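Transferrin (Manduca sexta, PDB 6WB6) binds a single ferric ion per molecule together with a carbonate anion and carries it as a secreted insect iron transporter. Local coordinates at residues G203-G206 with A207-L211; Y197-N200 with Y201-Y204. One frame throughout, in Å; residues are numbered along the deposited sequence.

Contact 1. Residues G203-G206 with A207-L211; sequences GYEG and ALRCL. With FE (Fe (III) ion), chain E.
Glu205 and Arg209 meet one helical turn apart and pair their charges over the backbone of Gly206. Glu205 reaches out in an extended chain, with CG anti to the backbone N (chi1 -162°), while Arg209 bends back toward the start of the helix at chi3 (-70°). The bend brings NH1 to the carboxylate: OE2 of Glu205 stands 3.3 Å from NH1 of Arg209 in a salt bridge, with the carboxylate and guanidinium planes turned 49° apart, so the two groups do not form a flat, two-pronged pair. One guanidinium face lies over the backbone, where NH2 of Arg209 comes within 3.3 Å of CA of Gly206. NE is held by the carbonyl of Asn200, in the loop before the helix. Replacing Arg209 by an alanine would probably leave the Glu205 carboxylate without its charge partner and the Asn200 carbonyl without this donor. The backbone is tied by i to i+4 hydrogen bonds, among them N of Arg209 to O of Glu205 at 3.0 Å. Leu208 sets CD1 3.7 Å from the carbonyl O of Tyr204 and packs against strands 90-97 and 218-222. At the N-terminal end Tyr204 points away from this turn and binds iron through OH at 2.1 Å, beside Tyr90, its fellow ligand. The chemistry thus sets a metal ligand at the start of a helix whose following turns carry the backbone bonds and the salt bridge, while Cys210 ties the helix further along to Cys114 by a disulfide; the nearby positive charges of Arg120 and Lys222 would probably help stabilise a phenolate at Tyr204.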
loop_
_atom_site.group_PDB
_atom_site.type_symbol
_atom_site.label_atom_id
_atom_site.label_comp_id
_atom_site.label_asym_id
_atom_site.label_seq_id
_atom_site.Cartn_x
_atom_site.Cartn_y
_atom_site.Cartn_z
ATOM N N GLY A 203 19.510 7.931 6.023
ATOM C CA GLY A 203 19.169 7.492 7.366
ATOM C C GLY A 203 19.688 8.486 8.398
ATOM O O GLY A 203 20.313 9.495 8.069
ATOM N N TYR A 204 19.374 8.222 9.659
ATOM C CA TYR A 204 19.711 9.142 10.773
ATOM C C TYR A 204 21.209 9.391 10.882
ATOM O O TYR A 204 21.564 10.483 11.091
ATOM C CB TYR A 204 19.188 8.641 12.112
ATOM C CG TYR A 204 17.715 8.339 12.195
ATOM C CD1 TYR A 204 16.771 9.345 12.240
ATOM C CD2 TYR A 204 17.296 7.041 12.304
ATOM C CE1 TYR A 204 15.428 9.076 12.350
ATOM C CE2 TYR A 204 15.971 6.747 12.445
ATOM C CZ TYR A 204 15.044 7.760 12.435
ATOM O OH TYR A 204 13.796 7.426 12.652
ATOM N N GLU A 205 22.010 8.361 10.763
ATOM C CA GLU A 205 23.452 8.523 10.873
ATOM C C GLU A 205 24.070 8.959 9.558
ATOM O O GLU A 205 24.944 9.817 9.551
ATOM C CB GLU A 205 24.107 7.220 11.321
ATOM C CG GLU A 205 25.494 7.420 11.870
ATOM C CD GLU A 205 26.060 6.147 12.454
ATOM O OE1 GLU A 205 25.269 5.207 12.719
ATOM O OE2 GLU A 205 27.294 6.096 12.649
ATOM N N GLY A 206 23.619 8.379 8.440
ATOM C CA GLY A 206 24.148 8.756 7.144
ATOM C C GLY A 206 23.928 10.217 6.814
ATOM O O GLY A 206 24.743 10.834 6.129
ATOM N N ALA A 207 22.841 10.802 7.300
ATOM C CA ALA A 207 22.656 12.228 7.082
ATOM C C ALA A 207 23.762 13.029 7.748
ATOM O O ALA A 207 24.220 14.027 7.200
ATOM C CB ALA A 207 21.300 12.670 7.609
ATOM N N LEU A 208 24.193 12.629 8.942
ATOM C CA LEU A 208 25.293 13.353 9.559
ATOM C C LEU A 208 26.600 13.072 8.823
ATOM O O LEU A 208 27.442 13.961 8.710
ATOM C CB LEU A 208 25.396 13.001 11.053
ATOM C CG LEU A 208 24.128 13.415 11.839
ATOM C CD1 LEU A 208 23.863 12.584 13.053
ATOM C CD2 LEU A 208 24.234 14.879 12.217
ATOM N N ARG A 209 26.778 11.866 8.289
ATOM C CA ARG A 209 27.947 11.609 7.441
ATOM C C ARG A 209 27.885 12.421 6.158
ATOM O O ARG A 209 28.910 12.911 5.668
ATOM C CB ARG A 209 28.048 10.122 7.109
ATOM C CG ARG A 209 28.332 9.273 8.328
ATOM C CD ARG A 209 28.649 7.856 7.950
ATOM N NE ARG A 209 27.458 7.188 7.454
ATOM C CZ ARG A 209 26.711 6.339 8.156
ATOM N NH1 ARG A 209 27.030 6.016 9.407
ATOM N NH2 ARG A 209 25.636 5.801 7.593
ATOM N N CYS A 210 26.694 12.530 5.570
ATOM C CA CYS A 210 26.529 13.430 4.441
ATOM C C CYS A 210 26.994 14.828 4.818
ATOM O O CYS A 210 27.721 15.480 4.066
ATOM C CB CYS A 210 25.063 13.425 3.996
ATOM S SG CYS A 210 24.583 14.722 2.845
ATOM N N LEU A 211 26.632 15.278 6.010
ATOM C CA LEU A 211 26.992 16.624 6.456
ATOM C C LEU A 211 28.484 16.727 6.797
ATOM O O LEU A 211 29.154 17.702 6.423
ATOM C CB LEU A 211 26.120 16.994 7.661
ATOM C CG LEU A 211 26.406 18.314 8.411
ATOM C CD1 LEU A 211 25.940 19.488 7.611
ATOM C CD2 LEU A 211 25.758 18.361 9.781
HETATM FE FE FE E . 12.076 8.174 11.702
#

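Contact 2. Residues Y197-N200 with Y201-Y204; sequences YPDN and YSGY. With FE (Fe (III) ion), chain E.
Asp199 turns its carboxylate back over the following residues because CG lies anti to the backbone N (chi1 -175°), while Ser202 places OG between its own N and carbonyl carbon (chi1 67°), facing the Asp199 carbonyl. These two side chains flank a type I beta turn from Asp199 to Ser202, closed by the bond from N of Ser202 to O of Asp199. The Asp199 carbonyl O is gripped twice: OG of Ser202 donates to O of Asp199 at 2.9 Å, in the carbonyl plane and on a lone pair, whereas N of Ser202 approaches from above that plane. The side chain adds a third bond, OD1 of Asp199 receiving N of Tyr201 at 2.8 Å on its anti side, as in an Asx turn. That carboxylate also takes backbone N-H groups from Glu190 and His191, which probably favours its charged form in this buried setting. The Tyr201 ring lies beside the Asn200 amide, with ND2 of Asn200 3.7 Å from CE1 of Tyr201 and the planes 36° apart. Just before the turn, CD1 of Tyr197 rests 3.7 Å from OG of Ser202, and the Tyr197 hydroxyl is hydrogen-bonded to Arg120 of the carbonate pocket. The chemistry implies a polar turn, fixed from backbone and side chain alike, that leads through Gly203 into the iron-binding helix.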
loop_
_atom_site.group_PDB
_atom_site.type_symbol
_atom_site.label_atom_id
_atom_site.label_comp_id
_atom_site.label_asym_id
_atom_site.label_seq_id
_atom_site.Cartn_x
_atom_site.Cartn_y
_atom_site.Cartn_z
ATOM N N TYR A 197 18.037 2.913 -0.352
ATOM C CA TYR A 197 18.734 2.173 0.676
ATOM C C TYR A 197 19.364 0.924 0.060
ATOM O O TYR A 197 18.889 0.427 -0.968
ATOM C CB TYR A 197 17.775 1.763 1.798
ATOM C CG TYR A 197 17.016 2.915 2.383
ATOM C CD1 TYR A 197 17.624 3.781 3.246
ATOM C CD2 TYR A 197 15.690 3.129 2.063
ATOM C CE1 TYR A 197 16.952 4.825 3.784
ATOM C CE2 TYR A 197 15.001 4.164 2.604
ATOM C CZ TYR A 197 15.643 5.017 3.465
ATOM O OH TYR A 197 15.004 6.067 4.037
ATOM N N PRO A 198 20.478 0.436 0.622
ATOM C CA PRO A 198 21.373 1.068 1.607
ATOM C C PRO A 198 22.184 2.174 0.961
ATOM O O PRO A 198 22.594 2.040 -0.180
ATOM C CB PRO A 198 22.307 -0.072 2.055
ATOM C CG PRO A 198 21.745 -1.330 1.444
ATOM C CD PRO A 198 20.953 -0.901 0.237
ATOM N N ASP A 199 22.427 3.248 1.698
ATOM C CA ASP A 199 23.231 4.350 1.196
ATOM C C ASP A 199 23.911 4.976 2.397
ATOM O O ASP A 199 23.241 5.491 3.296
ATOM C CB ASP A 199 22.394 5.388 0.455
ATOM C CG ASP A 199 23.245 6.470 -0.183
ATOM O OD1 ASP A 199 23.773 7.333 0.560
ATOM O OD2 ASP A 199 23.375 6.451 -1.431
ATOM N N ASN A 200 25.236 4.930 2.407
ATOM C CA ASN A 200 25.971 5.410 3.561
ATOM C C ASN A 200 25.654 6.850 3.947
ATOM O O ASN A 200 26.016 7.264 5.055
ATOM C CB ASN A 200 27.456 5.304 3.302
ATOM C CG ASN A 200 28.236 5.615 4.525
ATOM O OD1 ASN A 200 27.879 5.170 5.605
ATOM N ND2 ASN A 200 29.272 6.418 4.384
ATOM N N TYR A 201 24.985 7.618 3.085
ATOM C CA TYR A 201 24.670 9.012 3.372
ATOM C C TYR A 201 23.175 9.245 3.602
ATOM O O TYR A 201 22.707 10.383 3.523
ATOM C CB TYR A 201 25.209 9.895 2.242
ATOM C CG TYR A 201 26.730 9.935 2.207
ATOM C CD1 TYR A 201 27.466 9.901 3.385
ATOM C CD2 TYR A 201 27.424 9.977 1.011
ATOM C CE1 TYR A 201 28.835 9.923 3.366
ATOM C CE2 TYR A 201 28.792 10.006 0.990
ATOM C CZ TYR A 201 29.489 9.974 2.176
ATOM O OH TYR A 201 30.845 9.998 2.154
ATOM N N SER A 202 22.425 8.195 3.925
ATOM C CA SER A 202 20.997 8.288 4.174
ATOM C C SER A 202 20.732 7.769 5.574
ATOM O O SER A 202 21.629 7.266 6.253
ATOM C CB SER A 202 20.187 7.509 3.123
ATOM O OG SER A 202 20.428 6.119 3.240
ATOM N N GLY A 203 19.510 7.931 6.023
ATOM C CA GLY A 203 19.169 7.492 7.366
ATOM C C GLY A 203 19.688 8.486 8.398
ATOM O O GLY A 203 20.313 9.495 8.069
ATOM N N TYR A 204 19.374 8.222 9.659
ATOM C CA TYR A 204 19.711 9.142 10.773
ATOM C C TYR A 204 21.209 9.391 10.882
ATOM O O TYR A 204 21.564 10.483 11.091
ATOM C CB TYR A 204 19.188 8.641 12.112
ATOM C CG TYR A 204 17.715 8.339 12.195
ATOM C CD1 TYR A 204 16.771 9.345 12.240
ATOM C CD2 TYR A 204 17.296 7.041 12.304
ATOM C CE1 TYR A 204 15.428 9.076 12.350
ATOM C CE2 TYR A 204 15.971 6.747 12.445
ATOM C CZ TYR A 204 15.044 7.760 12.435
ATOM O OH TYR A 204 13.796 7.426 12.652
HETATM FE FE FE E . 12.076 8.174 11.702
#

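From the N terminus, the chain leaves helix 172-181 and passes through a loop whose last part holds contact 2, a turn closed just before helix 203-213. Contact 1 then follows within the first turns of that helix, so the two succeed one another, sharing Gly203 and Tyr204, with neither nested in the other. Both are local: one closes a tight turn, the other lies along the helix, and neither closes a long loop. Their centres lie about 7 Å apart, and the Tyr201 ring packs against the helix backbone near Cys210. Together they tie the loop to the helix, which the disulfide joins in turn to strand 112-114.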